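Local coordinates for protein MIP07328p (Drosophila melanogaster, PDB 6FKK) that probably acts as a repulsive axon guidance cue, a membrane-anchored semaphorin whose extracellular region binds semaphorin receptors, at residues G315-Q320 with V355-N360; S439-L444 with L475-H480. All blocks are in the same frame, centred on the assembly; numbering follows the deposited sequence.

Contact 1: residues G315-Q320 with V355-N360; sequences GEFKSQ and VNFIKN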
ATOM      1  N   GLY A 315       1.007   6.989 -23.455  1.00 48.62           N
ATOM      2  CA  GLY A 315       0.145   6.431 -24.473  1.00 54.68           C
ATOM      3  C   GLY A 315      -1.005   7.349 -24.843  1.00 64.54           C
ATOM      4  O   GLY A 315      -1.012   8.546 -24.551  1.00 68.93           O
ATOM      5  N   GLU A 316      -1.997   6.760 -25.501  1.00 60.31           N
ATOM      6  CA  GLU A 316      -3.137   7.511 -25.991  1.00 57.40           C
ATOM      7  C   GLU A 316      -4.089   7.857 -24.850  1.00 61.36           C
ATOM      8  O   GLU A 316      -4.137   7.186 -23.816  1.00 59.14           O
ATOM      9  CB  GLU A 316      -3.872   6.716 -27.067  1.00 59.70           C
ATOM     10  CG  GLU A 316      -3.045   6.454 -28.312  1.00 78.96           C
ATOM     11  CD  GLU A 316      -3.712   5.470 -29.252  1.00101.04           C
ATOM     12  OE1 GLU A 316      -4.136   4.393 -28.781  1.00105.07           O
ATOM     13  OE2 GLU A 316      -3.822   5.778 -30.458  1.00104.72           O
ATOM     14  N   PHE A 317      -4.852   8.925 -25.055  1.00 49.23           N
ATOM     15  CA  PHE A 317      -5.830   9.392 -24.084  1.00 57.93           C
ATOM     16  C   PHE A 317      -7.199   8.826 -24.429  1.00 62.02           C
ATOM     17  O   PHE A 317      -7.639   8.917 -25.579  1.00 69.23           O
ATOM     18  CB  PHE A 317      -5.893  10.919 -24.061  1.00 45.20           C
ATOM     19  CG  PHE A 317      -4.622  11.573 -23.612  1.00 60.15           C
ATOM     20  CD1 PHE A 317      -3.621  11.871 -24.521  1.00 59.13           C
ATOM     21  CD2 PHE A 317      -4.432  11.900 -22.281  1.00 64.31           C
ATOM     22  CE1 PHE A 317      -2.451  12.477 -24.109  1.00 47.58           C
ATOM     23  CE2 PHE A 317      -3.266  12.507 -21.862  1.00 59.39           C
ATOM     24  CZ  PHE A 317      -2.274  12.796 -22.778  1.00 56.21           C
ATOM     25  N   LYS A 318      -7.867   8.251 -23.434  1.00 59.08           N
ATOM     26  CA  LYS A 318      -9.232   7.782 -23.623  1.00 58.09           C
ATOM     27  C   LYS A 318     -10.147   8.981 -23.836  1.00 58.73           C
ATOM     28  O   LYS A 318     -10.205   9.882 -22.992  1.00 61.91           O
ATOM     29  CB  LYS A 318      -9.680   6.963 -22.418  1.00 56.85           C
ATOM     30  CG  LYS A 318     -10.911   6.106 -22.663  1.00 60.21           C
ATOM     31  CD  LYS A 318     -11.161   5.183 -21.482  1.00 62.65           C
ATOM     32  CE  LYS A 318      -9.928   4.342 -21.172  1.00 79.98           C
ATOM     33  NZ  LYS A 318      -9.657   3.312 -22.217  1.00 78.01           N
ATOM     34  N   SER A 319     -10.850   8.998 -24.966  1.00 71.36           N
ATOM     35  CA  SER A 319     -11.681  10.140 -25.312  1.00 88.82           C
ATOM     36  C   SER A 319     -12.818  10.305 -24.308  1.00 87.88           C
ATOM     37  O   SER A 319     -13.191   9.373 -23.588  1.00 71.86           O
ATOM     38  CB  SER A 319     -12.248   9.981 -26.722  1.00 94.78           C
ATOM     39  OG  SER A 319     -13.094   8.849 -26.801  1.00103.11           O
ATOM     40  N   GLN A 320     -13.358  11.523 -24.259  1.00 89.56           N
ATOM     41  CA  GLN A 320     -14.491  11.809 -23.390  1.00105.91           C
ATOM     42  C   GLN A 320     -15.632  10.851 -23.692  1.00124.20           C
ATOM     43  O   GLN A 320     -15.891  10.515 -24.850  1.00122.30           O
ATOM     44  CB  GLN A 320     -14.958  13.254 -23.579  1.00114.65           C
ATOM     45  CG  GLN A 320     -13.847  14.285 -23.571  1.00120.53           C
ATOM     46  CD  GLN A 320     -14.371  15.699 -23.737  1.00115.78           C
ATOM     47  OE1 GLN A 320     -15.265  16.129 -23.008  1.00122.71           O
ATOM     48  NE2 GLN A 320     -13.822  16.427 -24.704  1.00 92.93           N
ATOM     49  N   VAL A 355      -4.835  23.156 -20.938  1.00 67.89           N
ATOM     50  CA  VAL A 355      -5.252  22.796 -19.587  1.00 61.97           C
ATOM     51  C   VAL A 355      -6.635  22.159 -19.609  1.00 67.48           C
ATOM     52  O   VAL A 355      -6.884  21.160 -18.922  1.00 64.24           O
ATOM     53  CB  VAL A 355      -5.209  24.029 -18.666  1.00 57.67           C
ATOM     54  CG1 VAL A 355      -5.667  23.659 -17.264  1.00 50.71           C
ATOM     55  CG2 VAL A 355      -3.805  24.619 -18.632  1.00 66.89           C
ATOM     56  N   ASN A 356      -7.559  22.719 -20.399  1.00 63.48           N
ATOM     57  CA  ASN A 356      -8.887  22.126 -20.509  1.00 59.02           C
ATOM     58  C   ASN A 356      -8.828  20.724 -21.096  1.00 63.88           C
ATOM     59  O   ASN A 356      -9.660  19.875 -20.755  1.00 65.52           O
ATOM     60  CB  ASN A 356      -9.802  23.013 -21.354  1.00 58.59           C
ATOM     61  CG  ASN A 356     -10.381  24.175 -20.569  1.00 61.49           C
ATOM     62  OD1 ASN A 356     -11.317  24.005 -19.787  1.00 57.20           O
ATOM     63  ND2 ASN A 356      -9.834  25.367 -20.782  1.00 83.72           N
ATOM     64  N   PHE A 357      -7.856  20.456 -21.970  1.00 65.50           N
ATOM     65  CA  PHE A 357      -7.740  19.127 -22.561  1.00 50.70           C
ATOM     66  C   PHE A 357      -7.429  18.081 -21.499  1.00 72.31           C
ATOM     67  O   PHE A 357      -8.107  17.050 -21.409  1.00 69.81           O
ATOM     68  CB  PHE A 357      -6.665  19.126 -23.648  1.00 51.41           C
ATOM     69  CG  PHE A 357      -6.480  17.793 -24.314  1.00 50.85           C
ATOM     70  CD1 PHE A 357      -7.226  17.452 -25.429  1.00 52.54           C
ATOM     71  CD2 PHE A 357      -5.558  16.880 -23.826  1.00 48.88           C
ATOM     72  CE1 PHE A 357      -7.059  16.227 -26.044  1.00 63.91           C
ATOM     73  CE2 PHE A 357      -5.387  15.654 -24.436  1.00 52.47           C
ATOM     74  CZ  PHE A 357      -6.138  15.326 -25.547  1.00 55.32           C
ATOM     75  N   ILE A 358      -6.400  18.325 -20.684  1.00 58.17           N
ATOM     76  CA  ILE A 358      -6.030  17.355 -19.661  1.00 49.30           C
ATOM     77  C   ILE A 358      -7.092  17.260 -18.576  1.00 59.30           C
ATOM     78  O   ILE A 358      -7.180  16.239 -17.883  1.00 57.14           O
ATOM     79  CB  ILE A 358      -4.649  17.696 -19.068  1.00 46.10           C
ATOM     80  CG1 ILE A 358      -4.083  16.493 -18.313  1.00 42.11           C
ATOM     81  CG2 ILE A 358      -4.733  18.907 -18.158  1.00 44.76           C
ATOM     82  CD1 ILE A 358      -2.710  16.725 -17.737  1.00 47.21           C
ATOM     83  N   LYS A 359      -7.917  18.298 -18.412  1.00 58.51           N
ATOM     84  CA  LYS A 359      -9.073  18.186 -17.532  1.00 48.93           C
ATOM     85  C   LYS A 359     -10.186  17.370 -18.172  1.00 50.65           C
ATOM     86  O   LYS A 359     -10.961  16.719 -17.463  1.00 69.54           O
ATOM     87  CB  LYS A 359      -9.593  19.573 -17.154  1.00 58.85           C
ATOM     88  CG  LYS A 359      -8.634  20.392 -16.308  1.00 57.70           C
ATOM     89  CD  LYS A 359      -9.257  21.719 -15.909  1.00 54.54           C
ATOM     90  CE  LYS A 359      -8.350  22.496 -14.969  1.00 77.99           C
ATOM     91  NZ  LYS A 359      -9.007  23.729 -14.450  1.00 77.63           N
ATOM     92  N   ASN A 360     -10.276  17.387 -19.505  1.00 56.54           N
ATOM     93  CA  ASN A 360     -11.306  16.622 -20.198  1.00 58.75           C
ATOM     94  C   ASN A 360     -10.902  15.169 -20.409  1.00 65.65           C
ATOM     95  O   ASN A 360     -11.774  14.296 -20.478  1.00 76.43           O
ATOM     96  CB  ASN A 360     -11.630  17.267 -21.545  1.00 68.77           C
ATOM     97  CG  ASN A 360     -12.316  18.612 -21.402  1.00 74.51           C
ATOM     98  OD1 ASN A 360     -13.030  18.857 -20.429  1.00 64.19           O
ATOM     99  ND2 ASN A 360     -12.103  19.491 -22.374  1.00 78.21           N
TER
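Phe-317 and Gln-320 lie on an irregular segment beside the last turns of helix 352-360, close enough to touch it but without forming a cross-segment hydrogen bond. The backbones converge along the segment: the CA of Phe-317 is 9.1 Å from the CA of Ile-358, whereas the CA atoms of Gln-320 and Asn-360 are 6.6 Å apart.

At the wider end Phe-317 and Phe-357 make a T-shaped pair, with ring centroids 5.5 Å apart and planes at 81°. Phe-357 supplies the edge. Its CG is anti to the backbone N (chi1 -180°), which carries the ring out from the helix until CE2 stands over the centre of the Phe-317 face, 4.2 Å from Phe-317 CD1. Leu-251 of strand 251-259 touches both Phe-317 and Ile-358, which places this end of the contact against the sheet.

The narrower end is polar. The amide of Gln-320 stacks on that of Asn-360, planes 11° apart, with Gln-320 CD 3.8 Å from Asn-360 CB and Gln-320 CG near Asn-360 O; Gln-320 is poorly ordered, so this stack is less certain. Asn-360 OD1 has a weak hydrogen bond to Lys-190.

Both segments fall between strands 298-305 and 377-380, antiparallel neighbours in one sheet, a position consistent with the extrusion, the large insertion in the semaphorin beta-propeller.

Contact 2: residues S439-L444 with L475-H480; sequences SEMQVL and LHHCSH
Met-441 reaches across to His-477 and lays its terminal methyl on the imidazole; this pair carries most of the small buried surface, 93 Å² in all. The bond from CA to CB already aims at the opposing segment. CG then sits beside the backbone N, anti to the carbonyl carbon (chi1 -48°), and the chain runs extended from there, delivering the thioether to the ring. Contact begins at SD, which approaches obliquely, 4.4 Å from the centroid of the His-477 ring and 4.1 Å from its CE1. The tip goes further over the ring: CE lies 3.8 Å from the His-477 centroid and only 18° off the ring normal, the geometry of a CH-pi contact. It is offset toward the rim, as its 3.6 Å approach to His-477 NE2 indicates.

Strand 432-442, which bears Met-441, is an outermost strand of a four-stranded antiparallel blade of the sema propeller. His-477 belongs to the linker that leaves strand 469-474 and enters the PSI (plexin repeat) domain, where the next residue, Cys-478, is in a disulfide with Cys-495. The methionine-histidine contact therefore bridges a propeller blade and the start of its neighbouring domain.

The polar tip of His-477 is engaged elsewhere: NE2 is hydrogen-bonded to Lys-417 NZ, from the adjacent strand 414-423. Ser-439 OG comes obliquely to the same ring but stays 4.3 Å from His-477 NE2, too far for a bond. An alanine in place of His-477 would probably leave Met-441 CE without a ring to cover and Lys-417 without this hydrogen-bond mate. At the strand end, Gln-442 NE2 bonds Leu-444 O at 2.9 Å, nearly straight at 165°, tying the last strand residue to the loop that follows. The donor stands above the Leu-444 carbonyl plane, while that oxygen lies close to the Gln-442 amide plane; NE2 also bonds Asp-412 O.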
ATOM      1  N   SER A 439       4.301 -20.399   4.511  1.00 46.37           N
ATOM      2  CA  SER A 439       3.482 -20.713   5.674  1.00 60.90           C
ATOM      3  C   SER A 439       2.223 -19.860   5.656  1.00 61.56           C
ATOM      4  O   SER A 439       2.204 -18.766   5.087  1.00 66.38           O
ATOM      5  CB  SER A 439       4.246 -20.480   6.981  1.00 68.19           C
ATOM      6  OG  SER A 439       4.467 -19.097   7.199  1.00 55.68           O
ATOM      7  N   GLU A 440       1.174 -20.377   6.294  1.00 59.64           N
ATOM      8  CA  GLU A 440      -0.046 -19.615   6.552  1.00 47.69           C
ATOM      9  C   GLU A 440      -0.466 -19.912   7.984  1.00 54.93           C
ATOM     10  O   GLU A 440      -0.971 -21.001   8.271  1.00 68.92           O
ATOM     11  CB  GLU A 440      -1.161 -19.972   5.570  1.00 54.74           C
ATOM     12  CG  GLU A 440      -2.417 -19.124   5.744  1.00 87.68           C
ATOM     13  CD  GLU A 440      -3.523 -19.486   4.768  1.00102.20           C
ATOM     14  OE1 GLU A 440      -4.322 -20.397   5.076  1.00 97.06           O
ATOM     15  OE2 GLU A 440      -3.594 -18.857   3.691  1.00103.60           O
ATOM     16  N   MET A 441      -0.250 -18.953   8.880  1.00 68.30           N
ATOM     17  CA  MET A 441      -0.492 -19.150  10.300  1.00 69.58           C
ATOM     18  C   MET A 441      -1.459 -18.101  10.827  1.00 66.29           C
ATOM     19  O   MET A 441      -1.528 -16.978  10.318  1.00 67.62           O
ATOM     20  CB  MET A 441       0.813 -19.087  11.100  1.00 67.79           C
ATOM     21  CG  MET A 441       1.938 -19.931  10.530  1.00 78.65           C
ATOM     22  SD  MET A 441       3.293 -20.110  11.703  1.00 95.83           S
ATOM     23  CE  MET A 441       4.564 -20.827  10.664  1.00116.61           C
ATOM     24  N   GLN A 442      -2.205 -18.483  11.859  1.00 66.68           N
ATOM     25  CA  GLN A 442      -3.078 -17.553  12.561  1.00 63.97           C
ATOM     26  C   GLN A 442      -2.237 -16.711  13.513  1.00 69.13           C
ATOM     27  O   GLN A 442      -1.530 -17.254  14.368  1.00 75.15           O
ATOM     28  CB  GLN A 442      -4.162 -18.313  13.320  1.00 53.00           C
ATOM     29  CG  GLN A 442      -5.242 -17.427  13.912  1.00 63.63           C
ATOM     30  CD  GLN A 442      -6.182 -16.886  12.857  1.00 68.71           C
ATOM     31  OE1 GLN A 442      -6.578 -17.601  11.937  1.00 70.12           O
ATOM     32  NE2 GLN A 442      -6.545 -15.615  12.982  1.00 51.29           N
ATOM     33  N   VAL A 443      -2.305 -15.391  13.364  1.00 59.90           N
ATOM     34  CA  VAL A 443      -1.544 -14.460  14.188  1.00 52.71           C
ATOM     35  C   VAL A 443      -2.444 -13.736  15.184  1.00 61.33           C
ATOM     36  O   VAL A 443      -2.188 -13.746  16.388  1.00 72.97           O
ATOM     37  CB  VAL A 443      -0.768 -13.452  13.313  1.00 48.88           C
ATOM     38  CG1 VAL A 443      -0.177 -12.353  14.179  1.00 49.86           C
ATOM     39  CG2 VAL A 443       0.322 -14.164  12.532  1.00 62.98           C
ATOM     40  N   LEU A 444      -3.494 -13.099  14.695  1.00 59.22           N
ATOM     41  CA  LEU A 444      -4.441 -12.382  15.536  1.00 52.88           C
ATOM     42  C   LEU A 444      -5.566 -13.311  15.959  1.00 66.80           C
ATOM     43  O   LEU A 444      -5.708 -14.418  15.432  1.00 71.95           O
ATOM     44  CB  LEU A 444      -4.982 -11.174  14.775  1.00 56.43           C
ATOM     45  CG  LEU A 444      -3.977 -10.103  14.354  1.00 54.16           C
ATOM     46  CD1 LEU A 444      -4.699  -8.903  13.759  1.00 48.47           C
ATOM     47  CD2 LEU A 444      -3.116  -9.686  15.533  1.00 56.61           C
ATOM     48  N   LEU A 475       9.774 -12.858  11.739  1.00 69.19           N
ATOM     49  CA  LEU A 475       9.775 -12.671  10.291  1.00 66.82           C
ATOM     50  C   LEU A 475      10.123 -13.962   9.561  1.00 61.75           C
ATOM     51  O   LEU A 475       9.617 -14.207   8.460  1.00 64.27           O
ATOM     52  CB  LEU A 475      10.755 -11.561   9.908  1.00 63.77           C
ATOM     53  CG  LEU A 475      10.773 -11.102   8.450  1.00 45.82           C
ATOM     54  CD1 LEU A 475       9.535 -10.277   8.128  1.00 44.00           C
ATOM     55  CD2 LEU A 475      12.040 -10.318   8.156  1.00 46.44           C
ATOM     56  N   HIS A 476      10.979 -14.792  10.152  1.00 67.96           N
ATOM     57  CA  HIS A 476      11.350 -16.077   9.578  1.00 61.96           C
ATOM     58  C   HIS A 476      11.490 -17.085  10.706  1.00 73.65           C
ATOM     59  O   HIS A 476      12.154 -16.808  11.710  1.00 84.25           O
ATOM     60  CB  HIS A 476      12.655 -15.975   8.781  1.00 61.14           C
ATOM     61  CG  HIS A 476      12.569 -15.066   7.595  1.00 57.49           C
ATOM     62  ND1 HIS A 476      12.005 -15.455   6.399  1.00 59.70           N
ATOM     63  CD2 HIS A 476      12.982 -13.789   7.418  1.00 57.13           C
ATOM     64  CE1 HIS A 476      12.072 -14.456   5.537  1.00 62.21           C
ATOM     65  NE2 HIS A 476      12.661 -13.433   6.131  1.00 56.40           N
ATOM     66  N   HIS A 477      10.865 -18.251  10.538  1.00 78.33           N
ATOM     67  CA  HIS A 477      10.779 -19.250  11.595  1.00 81.28           C
ATOM     68  C   HIS A 477      11.926 -20.253  11.561  1.00 82.22           C
ATOM     69  O   HIS A 477      11.723 -21.421  11.922  1.00 96.04           O
ATOM     70  CB  HIS A 477       9.440 -19.986  11.513  1.00 85.58           C
ATOM     71  CG  HIS A 477       8.257 -19.079  11.373  1.00 88.16           C
ATOM     72  ND1 HIS A 477       7.632 -18.499  12.456  1.00 80.66           N
ATOM     73  CD2 HIS A 477       7.578 -18.662  10.279  1.00 85.26           C
ATOM     74  CE1 HIS A 477       6.622 -17.758  12.033  1.00 79.99           C
ATOM     75  NE2 HIS A 477       6.568 -17.840  10.717  1.00 87.25           N
ATOM     76  N   CYS A 478      13.123 -19.842  11.137  1.00 73.97           N
ATOM     77  CA  CYS A 478      14.241 -20.781  11.096  1.00 80.45           C
ATOM     78  C   CYS A 478      14.595 -21.264  12.498  1.00 87.44           C
ATOM     79  O   CYS A 478      14.727 -22.469  12.738  1.00 77.10           O
ATOM     80  CB  CYS A 478      15.465 -20.144  10.435  1.00 86.93           C
ATOM     81  SG  CYS A 478      15.202 -19.282   8.862  1.00105.06           S
ATOM     82  N   SER A 479      14.746 -20.333  13.441  1.00102.08           N
ATOM     83  CA  SER A 479      15.150 -20.692  14.796  1.00102.02           C
ATOM     84  C   SER A 479      14.026 -21.326  15.601  1.00105.38           C
ATOM     85  O   SER A 479      14.269 -21.755  16.734  1.00103.89           O
ATOM     86  CB  SER A 479      15.672 -19.456  15.530  1.00 98.95           C
ATOM     87  OG  SER A 479      14.678 -18.451  15.605  1.00110.46           O
ATOM     88  N   HIS A 480      12.814 -21.400  15.056  1.00114.46           N
ATOM     89  CA  HIS A 480      11.685 -21.979  15.769  1.00105.36           C
ATOM     90  C   HIS A 480      11.360 -23.398  15.326  1.00 95.23           C
ATOM     91  O   HIS A 480      10.502 -24.039  15.944  1.00 83.60           O
ATOM     92  CB  HIS A 480      10.443 -21.094  15.604  1.00 98.97           C
ATOM     93  CG  HIS A 480      10.542 -19.777  16.310  1.00 97.40           C
ATOM     94  ND1 HIS A 480      11.432 -18.795  15.935  1.00101.53           N
ATOM     95  CD2 HIS A 480       9.862 -19.283  17.371  1.00 99.04           C
ATOM     96  CE1 HIS A 480      11.296 -17.751  16.734  1.00 97.60           C
ATOM     97  NE2 HIS A 480      10.349 -18.021  17.614  1.00 99.84           N
TER

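Contact 1 is complete in the sequence before contact 2 starts. Their centres are 48 Å apart and their nearest atoms about 35 Å, with the middle of the chain between them. They share no strand or helix: contact 1 belongs to the insertion between strands 298-305 and 377-380, whereas contact 2 joins strand 432-442, in the next blade sheet along the chain, to the exit from strand 469-474. The first therefore packs an elaboration within the sema domain, and the second lies where that domain hands over to the PSI domain, far across the propeller.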